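Local atomic coordinates of RagB/SusD domain protein (Flavobacterium johnsoniae, PDB entry 5J90), a protein that binds chitin as a SusD homolog of a chitin-utilization locus, probably as an outer-membrane lipoprotein at the cell surface. Residues H28-N39 / N96-K107; M189-W199 / D241-P249. One frame throughout, in Å; residues are numbered along the deposited sequence.

Contact 1: residues H28-N39 / N96-K107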
loop_
_atom_site.group_PDB
_atom_site.type_symbol
_atom_site.label_atom_id
_atom_site.label_comp_id
_atom_site.label_asym_id
_atom_site.label_seq_id
_atom_site.Cartn_x
_atom_site.Cartn_y
_atom_site.Cartn_z
ATOM N N HIS A 28 -6.187 -4.670 -44.207
ATOM C CA HIS A 28 -4.901 -4.871 -43.555
ATOM C C HIS A 28 -5.001 -4.624 -42.050
ATOM O O HIS A 28 -4.117 -5.013 -41.288
ATOM C CB HIS A 28 -3.856 -3.939 -44.173
ATOM C CG HIS A 28 -4.225 -2.488 -44.103
ATOM N ND1 HIS A 28 -5.402 -1.993 -44.625
ATOM C CD2 HIS A 28 -3.574 -1.426 -43.573
ATOM C CE1 HIS A 28 -5.460 -0.690 -44.419
ATOM N NE2 HIS A 28 -4.363 -0.320 -43.782
ATOM N N ILE A 29 -6.089 -3.984 -41.633
ATOM C CA ILE A 29 -6.312 -3.624 -40.234
ATOM C C ILE A 29 -7.212 -4.630 -39.518
ATOM O O ILE A 29 -6.967 -4.996 -38.368
ATOM C CB ILE A 29 -6.958 -2.222 -40.134
ATOM C CG1 ILE A 29 -5.930 -1.137 -40.463
ATOM C CG2 ILE A 29 -7.577 -1.986 -38.751
ATOM C CD1 ILE A 29 -6.532 0.236 -40.649
ATOM N N LYS A 30 -8.250 -5.085 -40.210
ATOM C CA LYS A 30 -9.283 -5.905 -39.590
ATOM C C LYS A 30 -8.769 -7.222 -39.016
ATOM O O LYS A 30 -9.305 -7.717 -38.031
ATOM C CB LYS A 30 -10.418 -6.172 -40.587
ATOM C CG LYS A 30 -11.188 -4.921 -40.992
ATOM C CD LYS A 30 -12.211 -5.230 -42.078
ATOM C CE LYS A 30 -12.909 -3.968 -42.555
ATOM N NZ LYS A 30 -13.864 -4.259 -43.662
ATOM N N GLY A 31 -7.730 -7.787 -39.626
ATOM C CA GLY A 31 -7.204 -9.079 -39.218
ATOM C C GLY A 31 -6.615 -9.103 -37.817
ATOM O O GLY A 31 -6.455 -10.165 -37.210
ATOM N N GLY A 32 -6.295 -7.926 -37.294
ATOM C CA GLY A 32 -5.696 -7.829 -35.975
ATOM C C GLY A 32 -6.682 -8.063 -34.842
ATOM O O GLY A 32 -6.280 -8.357 -33.709
ATOM N N PHE A 33 -7.974 -7.935 -35.132
ATOM C CA PHE A 33 -8.977 -8.063 -34.082
ATOM C C PHE A 33 -9.191 -9.487 -33.580
ATOM O O PHE A 33 -9.374 -9.703 -32.379
ATOM C CB PHE A 33 -10.294 -7.411 -34.510
ATOM C CG PHE A 33 -10.250 -5.914 -34.471
ATOM C CD1 PHE A 33 -9.850 -5.188 -35.581
ATOM C CD2 PHE A 33 -10.589 -5.231 -33.313
ATOM C CE1 PHE A 33 -9.798 -3.807 -35.539
ATOM C CE2 PHE A 33 -10.543 -3.849 -33.264
ATOM C CZ PHE A 33 -10.146 -3.132 -34.380
ATOM N N ALA A 34 -9.146 -10.470 -34.479
ATOM C CA ALA A 34 -9.426 -11.847 -34.083
ATOM C C ALA A 34 -8.528 -12.358 -32.953
ATOM O O ALA A 34 -9.026 -12.947 -31.996
ATOM C CB ALA A 34 -9.386 -12.785 -35.297
ATOM N N PRO A 35 -7.204 -12.150 -33.060
ATOM C CA PRO A 35 -6.348 -12.622 -31.962
ATOM C C PRO A 35 -6.597 -11.874 -30.645
ATOM O O PRO A 35 -6.346 -12.447 -29.589
ATOM C CB PRO A 35 -4.922 -12.351 -32.457
ATOM C CG PRO A 35 -5.031 -12.023 -33.904
ATOM C CD PRO A 35 -6.441 -11.644 -34.217
ATOM N N MET A 36 -7.064 -10.629 -30.702
ATOM C CA MET A 36 -7.457 -9.938 -29.466
ATOM C C MET A 36 -8.678 -10.622 -28.849
ATOM O O MET A 36 -8.663 -11.004 -27.677
ATOM C CB MET A 36 -7.732 -8.453 -29.715
ATOM C CG MET A 36 -6.552 -7.721 -30.317
ATOM S SD MET A 36 -6.792 -5.927 -30.424
ATOM C CE MET A 36 -6.587 -5.469 -28.691
ATOM N N PHE A 37 -9.727 -10.807 -29.650
ATOM C CA PHE A 37 -10.950 -11.455 -29.189
ATOM C C PHE A 37 -10.701 -12.850 -28.638
ATOM O O PHE A 37 -11.350 -13.274 -27.679
ATOM C CB PHE A 37 -11.952 -11.583 -30.347
ATOM C CG PHE A 37 -12.663 -10.300 -30.700
ATOM C CD1 PHE A 37 -13.361 -9.576 -29.740
ATOM C CD2 PHE A 37 -12.647 -9.825 -32.008
ATOM C CE1 PHE A 37 -14.028 -8.410 -30.085
ATOM C CE2 PHE A 37 -13.311 -8.662 -32.353
ATOM C CZ PHE A 37 -14.001 -7.950 -31.389
ATOM N N ASN A 38 -9.768 -13.568 -29.261
ATOM C CA ASN A 38 -9.547 -14.973 -28.941
ATOM C C ASN A 38 -8.556 -15.216 -27.809
ATOM O O ASN A 38 -8.320 -16.361 -27.428
ATOM C CB ASN A 38 -9.090 -15.745 -30.187
ATOM C CG ASN A 38 -10.215 -15.983 -31.165
ATOM O OD1 ASN A 38 -11.381 -16.086 -30.776
ATOM N ND2 ASN A 38 -9.877 -16.058 -32.446
ATOM N N ASN A 39 -7.983 -14.142 -27.269
ATOM C CA ASN A 39 -6.913 -14.301 -26.275
ATOM C C ASN A 39 -6.996 -13.416 -25.043
ATOM O O ASN A 39 -6.030 -13.317 -24.301
ATOM C CB ASN A 39 -5.528 -14.179 -26.924
ATOM C CG ASN A 39 -5.228 -15.328 -27.870
ATOM O OD1 ASN A 39 -4.805 -16.410 -27.445
ATOM N ND2 ASN A 39 -5.459 -15.108 -29.155
ATOM N N ASN A 96 -0.669 -11.596 -28.253
ATOM C CA ASN A 96 -1.950 -11.581 -28.962
ATOM C C ASN A 96 -2.826 -10.380 -28.697
ATOM O O ASN A 96 -3.479 -9.881 -29.606
ATOM C CB ASN A 96 -2.728 -12.853 -28.664
ATOM C CG ASN A 96 -2.050 -14.069 -29.219
ATOM O OD1 ASN A 96 -1.931 -14.216 -30.435
ATOM N ND2 ASN A 96 -1.572 -14.937 -28.341
ATOM N N VAL A 97 -2.876 -9.924 -27.455
ATOM C CA VAL A 97 -3.656 -8.731 -27.169
ATOM C C VAL A 97 -2.831 -7.466 -27.393
ATOM O O VAL A 97 -3.186 -6.619 -28.217
ATOM C CB VAL A 97 -4.240 -8.760 -25.742
ATOM C CG1 VAL A 97 -4.963 -7.460 -25.444
ATOM C CG2 VAL A 97 -5.180 -9.949 -25.596
ATOM N N MET A 98 -1.720 -7.333 -26.671
ATOM C CA MET A 98 -0.956 -6.095 -26.739
ATOM C C MET A 98 -0.364 -5.841 -28.121
ATOM O O MET A 98 -0.439 -4.725 -28.627
ATOM C CB MET A 98 0.134 -6.042 -25.659
ATOM C CG MET A 98 0.765 -4.673 -25.507
ATOM S SD MET A 98 -0.411 -3.469 -24.835
ATOM C CE MET A 98 0.681 -2.053 -24.668
ATOM N N PHE A 99 0.226 -6.869 -28.726
ATOM C CA PHE A 99 0.847 -6.632 -30.022
ATOM C C PHE A 99 -0.163 -6.145 -31.052
ATOM O O PHE A 99 0.112 -5.225 -31.821
ATOM C CB PHE A 99 1.579 -7.849 -30.582
ATOM C CG PHE A 99 2.022 -7.639 -31.995
ATOM C CD1 PHE A 99 3.146 -6.879 -32.269
ATOM C CD2 PHE A 99 1.272 -8.129 -33.053
ATOM C CE1 PHE A 99 3.537 -6.640 -33.571
ATOM C CE2 PHE A 99 1.664 -7.895 -34.363
ATOM C CZ PHE A 99 2.791 -7.146 -34.618
ATOM N N ASN A 100 -1.338 -6.761 -31.070
ATOM C CA ASN A 100 -2.333 -6.350 -32.040
ATOM C C ASN A 100 -2.942 -4.985 -31.753
ATOM O O ASN A 100 -3.273 -4.249 -32.672
ATOM C CB ASN A 100 -3.377 -7.442 -32.254
ATOM C CG ASN A 100 -2.799 -8.619 -32.995
ATOM O OD1 ASN A 100 -2.444 -8.502 -34.168
ATOM N ND2 ASN A 100 -2.676 -9.746 -32.320
ATOM N N ALA A 101 -3.054 -4.619 -30.478
ATOM C CA ALA A 101 -3.475 -3.266 -30.148
ATOM C C ALA A 101 -2.485 -2.261 -30.732
ATOM O O ALA A 101 -2.873 -1.253 -31.320
ATOM C CB ALA A 101 -3.589 -3.083 -28.625
ATOM N N TYR A 102 -1.204 -2.553 -30.550
ATOM C CA TYR A 102 -0.120 -1.708 -31.032
ATOM C C TYR A 102 -0.145 -1.620 -32.559
ATOM O O TYR A 102 -0.081 -0.531 -33.134
ATOM C CB TYR A 102 1.193 -2.308 -30.524
ATOM C CG TYR A 102 2.478 -1.715 -31.049
ATOM C CD1 TYR A 102 2.918 -0.475 -30.616
ATOM C CD2 TYR A 102 3.280 -2.427 -31.930
ATOM C CE1 TYR A 102 4.115 0.063 -31.068
ATOM C CE2 TYR A 102 4.479 -1.899 -32.390
ATOM C CZ TYR A 102 4.888 -0.657 -31.952
ATOM O OH TYR A 102 6.077 -0.121 -32.403
ATOM N N ASP A 103 -0.252 -2.781 -33.199
ATOM C CA ASP A 103 -0.223 -2.875 -34.655
ATOM C C ASP A 103 -1.431 -2.163 -35.261
ATOM O O ASP A 103 -1.290 -1.375 -36.193
ATOM C CB ASP A 103 -0.187 -4.347 -35.075
ATOM C CG ASP A 103 0.191 -4.543 -36.534
ATOM O OD1 ASP A 103 1.071 -3.812 -37.039
ATOM O OD2 ASP A 103 -0.390 -5.449 -37.166
ATOM N N ILE A 104 -2.621 -2.432 -34.724
ATOM C CA ILE A 104 -3.829 -1.755 -35.196
ATOM C C ILE A 104 -3.709 -0.240 -35.024
ATOM O O ILE A 104 -4.068 0.523 -35.926
ATOM C CB ILE A 104 -5.108 -2.276 -34.494
ATOM C CG1 ILE A 104 -5.382 -3.728 -34.886
ATOM C CG2 ILE A 104 -6.311 -1.400 -34.845
ATOM C CD1 ILE A 104 -6.360 -4.425 -33.973
ATOM N N ALA A 105 -3.194 0.205 -33.882
ATOM C CA ALA A 105 -3.052 1.638 -33.649
ATOM C C ALA A 105 -2.120 2.256 -34.685
ATOM O O ALA A 105 -2.413 3.321 -35.240
ATOM C CB ALA A 105 -2.541 1.904 -32.237
ATOM N N ASN A 106 -1.004 1.583 -34.954
ATOM C CA ASN A 106 -0.042 2.098 -35.926
ATOM C C ASN A 106 -0.662 2.277 -37.310
ATOM O O ASN A 106 -0.375 3.249 -38.007
ATOM C CB ASN A 106 1.191 1.196 -36.015
ATOM C CG ASN A 106 2.001 1.194 -34.738
ATOM O OD1 ASN A 106 1.947 2.142 -33.956
ATOM N ND2 ASN A 106 2.754 0.124 -34.517
ATOM N N LYS A 107 -1.524 1.346 -37.694
ATOM C CA LYS A 107 -2.131 1.367 -39.021
ATOM C C LYS A 107 -3.349 2.279 -39.100
ATOM O O LYS A 107 -3.693 2.772 -40.178
ATOM C CB LYS A 107 -2.550 -0.044 -39.434
ATOM C CG LYS A 107 -1.417 -1.050 -39.586
ATOM C CD LYS A 107 -1.992 -2.442 -39.803
ATOM C CE LYS A 107 -0.916 -3.504 -39.918
ATOM N NZ LYS A 107 -1.512 -4.871 -40.019
HETATM O O HOH W 1 -3.024 1.904 -42.636
HETATM O O HOH W 2 -4.030 -5.341 -37.981
#

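Contact 2: residues M189-W199 / D241-P249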
loop_
_atom_site.group_PDB
_atom_site.type_symbol
_atom_site.label_atom_id
_atom_site.label_comp_id
_atom_site.label_asym_id
_atom_site.label_seq_id
_atom_site.Cartn_x
_atom_site.Cartn_y
_atom_site.Cartn_z
ATOM N N MET A 189 -16.757 -9.929 -32.915
ATOM C CA MET A 189 -16.963 -11.297 -32.462
ATOM C C MET A 189 -17.611 -11.315 -31.080
ATOM O O MET A 189 -17.296 -12.159 -30.248
ATOM C CB MET A 189 -15.627 -12.043 -32.436
ATOM C CG MET A 189 -14.901 -12.015 -33.770
ATOM S SD MET A 189 -13.321 -12.863 -33.708
ATOM C CE MET A 189 -13.848 -14.507 -33.219
ATOM N N THR A 190 -18.515 -10.375 -30.848
ATOM C CA THR A 190 -19.178 -10.253 -29.554
ATOM C C THR A 190 -20.678 -10.316 -29.745
ATOM O O THR A 190 -21.163 -10.706 -30.811
ATOM C CB THR A 190 -18.838 -8.913 -28.877
ATOM O OG1 THR A 190 -19.388 -7.829 -29.641
ATOM C CG2 THR A 190 -17.322 -8.730 -28.753
ATOM N N GLY A 191 -21.421 -9.934 -28.718
ATOM C CA GLY A 191 -22.858 -9.804 -28.861
ATOM C C GLY A 191 -23.309 -8.520 -29.541
ATOM O O GLY A 191 -24.508 -8.320 -29.738
ATOM N N TYR A 192 -22.374 -7.645 -29.903
ATOM C CA TYR A 192 -22.742 -6.295 -30.334
ATOM C C TYR A 192 -22.951 -6.137 -31.842
ATOM O O TYR A 192 -23.534 -5.150 -32.277
ATOM C CB TYR A 192 -21.724 -5.262 -29.846
ATOM C CG TYR A 192 -21.534 -5.219 -28.345
ATOM C CD1 TYR A 192 -22.547 -5.603 -27.473
ATOM C CD2 TYR A 192 -20.331 -4.791 -27.802
ATOM C CE1 TYR A 192 -22.361 -5.559 -26.093
ATOM C CE2 TYR A 192 -20.137 -4.749 -26.432
ATOM C CZ TYR A 192 -21.147 -5.135 -25.587
ATOM O OH TYR A 192 -20.929 -5.090 -24.223
ATOM N N LYS A 193 -22.447 -7.086 -32.632
ATOM C CA LYS A 193 -22.660 -7.060 -34.085
ATOM C C LYS A 193 -22.305 -5.716 -34.730
ATOM O O LYS A 193 -23.023 -5.214 -35.600
ATOM C CB LYS A 193 -24.099 -7.470 -34.421
ATOM C CG LYS A 193 -24.447 -8.880 -33.959
ATOM C CD LYS A 193 -25.894 -9.224 -34.291
ATOM C CE LYS A 193 -26.135 -10.729 -34.300
ATOM N NZ LYS A 193 -25.965 -11.366 -32.968
ATOM N N GLY A 194 -21.184 -5.142 -34.303
ATOM C CA GLY A 194 -20.676 -3.922 -34.894
ATOM C C GLY A 194 -21.286 -2.624 -34.391
ATOM O O GLY A 194 -20.859 -1.552 -34.807
ATOM N N LYS A 195 -22.260 -2.708 -33.486
ATOM C CA LYS A 195 -22.961 -1.508 -33.015
ATOM C C LYS A 195 -22.084 -0.627 -32.113
ATOM O O LYS A 195 -21.751 -1.014 -30.983
ATOM C CB LYS A 195 -24.238 -1.894 -32.270
ATOM C CG LYS A 195 -25.171 -0.726 -31.986
ATOM C CD LYS A 195 -26.466 -1.200 -31.347
ATOM C CE LYS A 195 -27.474 -0.064 -31.259
ATOM N NZ LYS A 195 -28.660 -0.439 -30.434
ATOM N N TYR A 196 -21.723 0.551 -32.606
ATOM C CA TYR A 196 -20.832 1.437 -31.864
ATOM C C TYR A 196 -21.398 1.812 -30.498
ATOM O O TYR A 196 -20.652 1.907 -29.519
ATOM C CB TYR A 196 -20.539 2.710 -32.656
ATOM C CG TYR A 196 -19.749 2.515 -33.939
ATOM C CD1 TYR A 196 -18.968 1.386 -34.153
ATOM C CD2 TYR A 196 -19.791 3.480 -34.940
ATOM C CE1 TYR A 196 -18.242 1.225 -35.345
ATOM C CE2 TYR A 196 -19.083 3.330 -36.119
ATOM C CZ TYR A 196 -18.313 2.207 -36.321
ATOM O OH TYR A 196 -17.615 2.082 -37.509
ATOM N N GLU A 197 -22.702 2.054 -30.426
ATOM C CA GLU A 197 -23.327 2.452 -29.170
ATOM C C GLU A 197 -23.129 1.393 -28.079
ATOM O O GLU A 197 -22.882 1.741 -26.919
ATOM C CB GLU A 197 -24.816 2.737 -29.397
ATOM C CG GLU A 197 -25.558 3.191 -28.151
ATOM C CD GLU A 197 -27.036 3.417 -28.399
ATOM O OE1 GLU A 197 -27.424 3.609 -29.575
ATOM O OE2 GLU A 197 -27.807 3.387 -27.420
ATOM N N SER A 198 -23.205 0.112 -28.447
ATOM C CA SER A 198 -23.002 -0.961 -27.479
ATOM C C SER A 198 -21.540 -1.045 -27.040
ATOM O O SER A 198 -21.248 -1.344 -25.880
ATOM C CB SER A 198 -23.457 -2.294 -28.056
ATOM O OG SER A 198 -24.852 -2.248 -28.305
ATOM N N TRP A 199 -20.626 -0.774 -27.964
ATOM C CA TRP A 199 -19.214 -0.708 -27.627
ATOM C C TRP A 199 -18.925 0.455 -26.668
ATOM O O TRP A 199 -18.120 0.317 -25.743
ATOM C CB TRP A 199 -18.371 -0.634 -28.902
ATOM C CG TRP A 199 -18.100 -2.001 -29.472
ATOM C CD1 TRP A 199 -18.834 -2.666 -30.419
ATOM C CD2 TRP A 199 -17.027 -2.874 -29.107
ATOM N NE1 TRP A 199 -18.271 -3.895 -30.670
ATOM C CE2 TRP A 199 -17.163 -4.050 -29.874
ATOM C CE3 TRP A 199 -15.959 -2.774 -28.207
ATOM C CZ2 TRP A 199 -16.271 -5.116 -29.771
ATOM C CZ3 TRP A 199 -15.075 -3.834 -28.105
ATOM C CH2 TRP A 199 -15.238 -4.989 -28.883
ATOM N N ASP A 241 -28.543 -8.078 -22.871
ATOM C CA ASP A 241 -27.993 -7.938 -24.218
ATOM C C ASP A 241 -26.834 -6.937 -24.270
ATOM O O ASP A 241 -26.094 -6.883 -25.254
ATOM C CB ASP A 241 -29.077 -7.526 -25.223
ATOM C CG ASP A 241 -30.010 -8.671 -25.591
ATOM O OD1 ASP A 241 -29.701 -9.833 -25.262
ATOM O OD2 ASP A 241 -31.051 -8.398 -26.224
ATOM N N ASP A 242 -26.685 -6.139 -23.213
ATOM C CA ASP A 242 -25.574 -5.185 -23.126
ATOM C C ASP A 242 -24.264 -5.839 -22.682
ATOM O O ASP A 242 -23.199 -5.205 -22.755
ATOM C CB ASP A 242 -25.893 -4.045 -22.146
ATOM C CG ASP A 242 -27.073 -3.190 -22.574
ATOM O OD1 ASP A 242 -27.369 -3.103 -23.787
ATOM O OD2 ASP A 242 -27.673 -2.575 -21.663
ATOM N N SER A 243 -24.337 -7.079 -22.205
ATOM C CA SER A 243 -23.170 -7.764 -21.649
ATOM C C SER A 243 -22.051 -7.917 -22.673
ATOM O O SER A 243 -22.300 -8.045 -23.873
ATOM C CB SER A 243 -23.555 -9.147 -21.121
ATOM O OG SER A 243 -24.528 -9.062 -20.092
ATOM N N PHE A 244 -20.811 -7.914 -22.192
ATOM C CA PHE A 244 -19.656 -8.136 -23.055
ATOM C C PHE A 244 -19.300 -9.614 -23.046
ATOM O O PHE A 244 -19.034 -10.205 -21.994
ATOM C CB PHE A 244 -18.449 -7.298 -22.615
ATOM C CG PHE A 244 -17.320 -7.339 -23.596
ATOM C CD1 PHE A 244 -17.435 -6.713 -24.824
ATOM C CD2 PHE A 244 -16.154 -8.032 -23.308
ATOM C CE1 PHE A 244 -16.404 -6.763 -25.749
ATOM C CE2 PHE A 244 -15.121 -8.086 -24.235
ATOM C CZ PHE A 244 -15.254 -7.449 -25.451
ATOM N N LYS A 245 -19.317 -10.214 -24.232
ATOM C CA LYS A 245 -19.029 -11.638 -24.380
ATOM C C LYS A 245 -18.316 -11.876 -25.702
ATOM O O LYS A 245 -18.482 -11.115 -26.664
ATOM C CB LYS A 245 -20.318 -12.466 -24.328
ATOM C CG LYS A 245 -21.308 -12.158 -25.452
ATOM C CD LYS A 245 -22.593 -12.963 -25.284
ATOM C CE LYS A 245 -23.617 -12.613 -26.339
ATOM N NZ LYS A 245 -24.902 -13.337 -26.066
ATOM N N ILE A 246 -17.511 -12.930 -25.737
ATOM C CA ILE A 246 -16.949 -13.408 -26.986
ATOM C C ILE A 246 -17.874 -14.479 -27.538
ATOM O O ILE A 246 -18.169 -15.462 -26.862
ATOM C CB ILE A 246 -15.546 -14.007 -26.785
ATOM C CG1 ILE A 246 -14.647 -13.033 -26.005
ATOM C CG2 ILE A 246 -14.942 -14.382 -28.140
ATOM C CD1 ILE A 246 -14.394 -11.708 -26.704
ATOM N N VAL A 247 -18.359 -14.258 -28.755
ATOM C CA VAL A 247 -19.170 -15.252 -29.445
ATOM C C VAL A 247 -18.258 -15.927 -30.457
ATOM O O VAL A 247 -17.994 -15.382 -31.530
ATOM C CB VAL A 247 -20.368 -14.588 -30.145
ATOM C CG1 VAL A 247 -21.200 -15.632 -30.878
ATOM C CG2 VAL A 247 -21.233 -13.834 -29.130
ATOM N N SER A 248 -17.728 -17.092 -30.098
ATOM C CA SER A 248 -16.791 -17.762 -30.992
ATOM C C SER A 248 -17.530 -18.517 -32.093
ATOM O O SER A 248 -18.490 -19.240 -31.823
ATOM C CB SER A 248 -15.901 -18.734 -30.228
ATOM O OG SER A 248 -14.998 -19.383 -31.112
ATOM N N PRO A 249 -17.085 -18.350 -33.339
ATOM C CA PRO A 249 -17.701 -19.165 -34.396
ATOM C C PRO A 249 -17.284 -20.626 -34.324
ATOM O O PRO A 249 -17.943 -21.458 -34.951
ATOM C CB PRO A 249 -17.176 -18.527 -35.685
ATOM C CG PRO A 249 -15.882 -17.857 -35.276
ATOM C CD PRO A 249 -16.116 -17.373 -33.869
HETATM O O HOH W 3 -20.879 -8.460 -26.251
HETATM O O HOH W 4 -23.060 -2.559 -23.998
HETATM O O HOH W 5 -25.399 -2.059 -25.365
#

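Contact 1: residues H28-N39 / N96-K107
M36 CG and I104 CG1 both lie beside the backbone N (chi1 -57° and -67°), and M36 bends at chi3. This lays M36 as a knob among V97, N100, A101 and I104. Its CE touches A101 CB at 3.8 Å, and its SD lies against I104 CD1. The same I104 CD1 makes a CH-pi contact over the F33 ring, 3.9 Å from its centroid. G32 lets the backbones close in; a CB there would clash with I104 CG1. G32 O is buried against N100 CB with no polar partner. At one end the amides of N39 and N96 stack, their planes 12° apart. N39 ND2 is held in plane by a straight bond to P35 O (2.8 Å). N100 ND2 bonds N96 O almost straight, but tilted from that carbonyl's plane, and P35 CB packs on this amide nitrogen. At the other end K107 NZ donates to H28 O at 2.9 Å and forms a salt bridge with D103 OD2. Water 1 links H28 NE2 to K107 O. Helix 33-37 and segment 96-107 of helix 83-108 run roughly antiparallel, their axes 8.1 Å apart at closest approach. Helix 113-134 adjoins both, with L122 against F33 and M36 and S119 against I104.

Contact 2: residues M189-W199 / D241-P249
The F244 ring meets Y192 CE2 at its edge and in its plane. It also turns an edge to the face of W199 in an offset edge-to-face pair, centroids 5.7 Å apart and planes at 74°. T190 CG2 touches F244 CE1 at 3.7 Å. F244 reaches these groups because its CG is anti to the backbone N (chi1 -171°). The Y192 ring has water 3 over one face and S198 CB over the other, both toward the rim. D242 O lies at its edge. W199 carries Y192 CD2 over one face, offset toward the rim. Water 4 bridges S198 O and D242 O. Y192 OH donates to D242 O at 2.7 Å, from above the carbonyl plane. A phenylalanine here would probably keep much of the ring packing but leave D242 O without its hydroxyl donor. V247 N donates to M189 O at 2.8 Å. T190 OG1 accepts from Y192 N in an ST turn and also bonds D188. Water 3 joins G191 N, S243 O and K245 N. Strand 244-247 pairs with strand 326-328, and K245 NZ forms a salt bridge with E326. The loop 189-195 is thus tied to the strand side by one direct backbone bond, a tyrosine hydroxyl and bridging water, around an aromatic core. K245 O is buried without a polar partner and meets T190 CA at 3.1 Å in a CA-H...O contact.

How the contacts relate
The two contacts follow one another along the chain, and their centres lie about 17 Å apart. They touch through the end of segment 28-39. F37 points away from helix 83-108 and packs into contact 2 instead: its CE1 is 3.6 Å from T190 CG2, and in the M189 conformer given its CD2 is 3.5 Å from M189 SD. F37 O meets I246 CD1 at 3.6 Å. Helix 33-37 therefore lies between helix 83-108 and the loop and strand of contact 2. L122 of helix 113-134 touches F33, M36 and F37 as well as W199, so it borders both contacts. Nothing here ties either contact to the chitin-binding site.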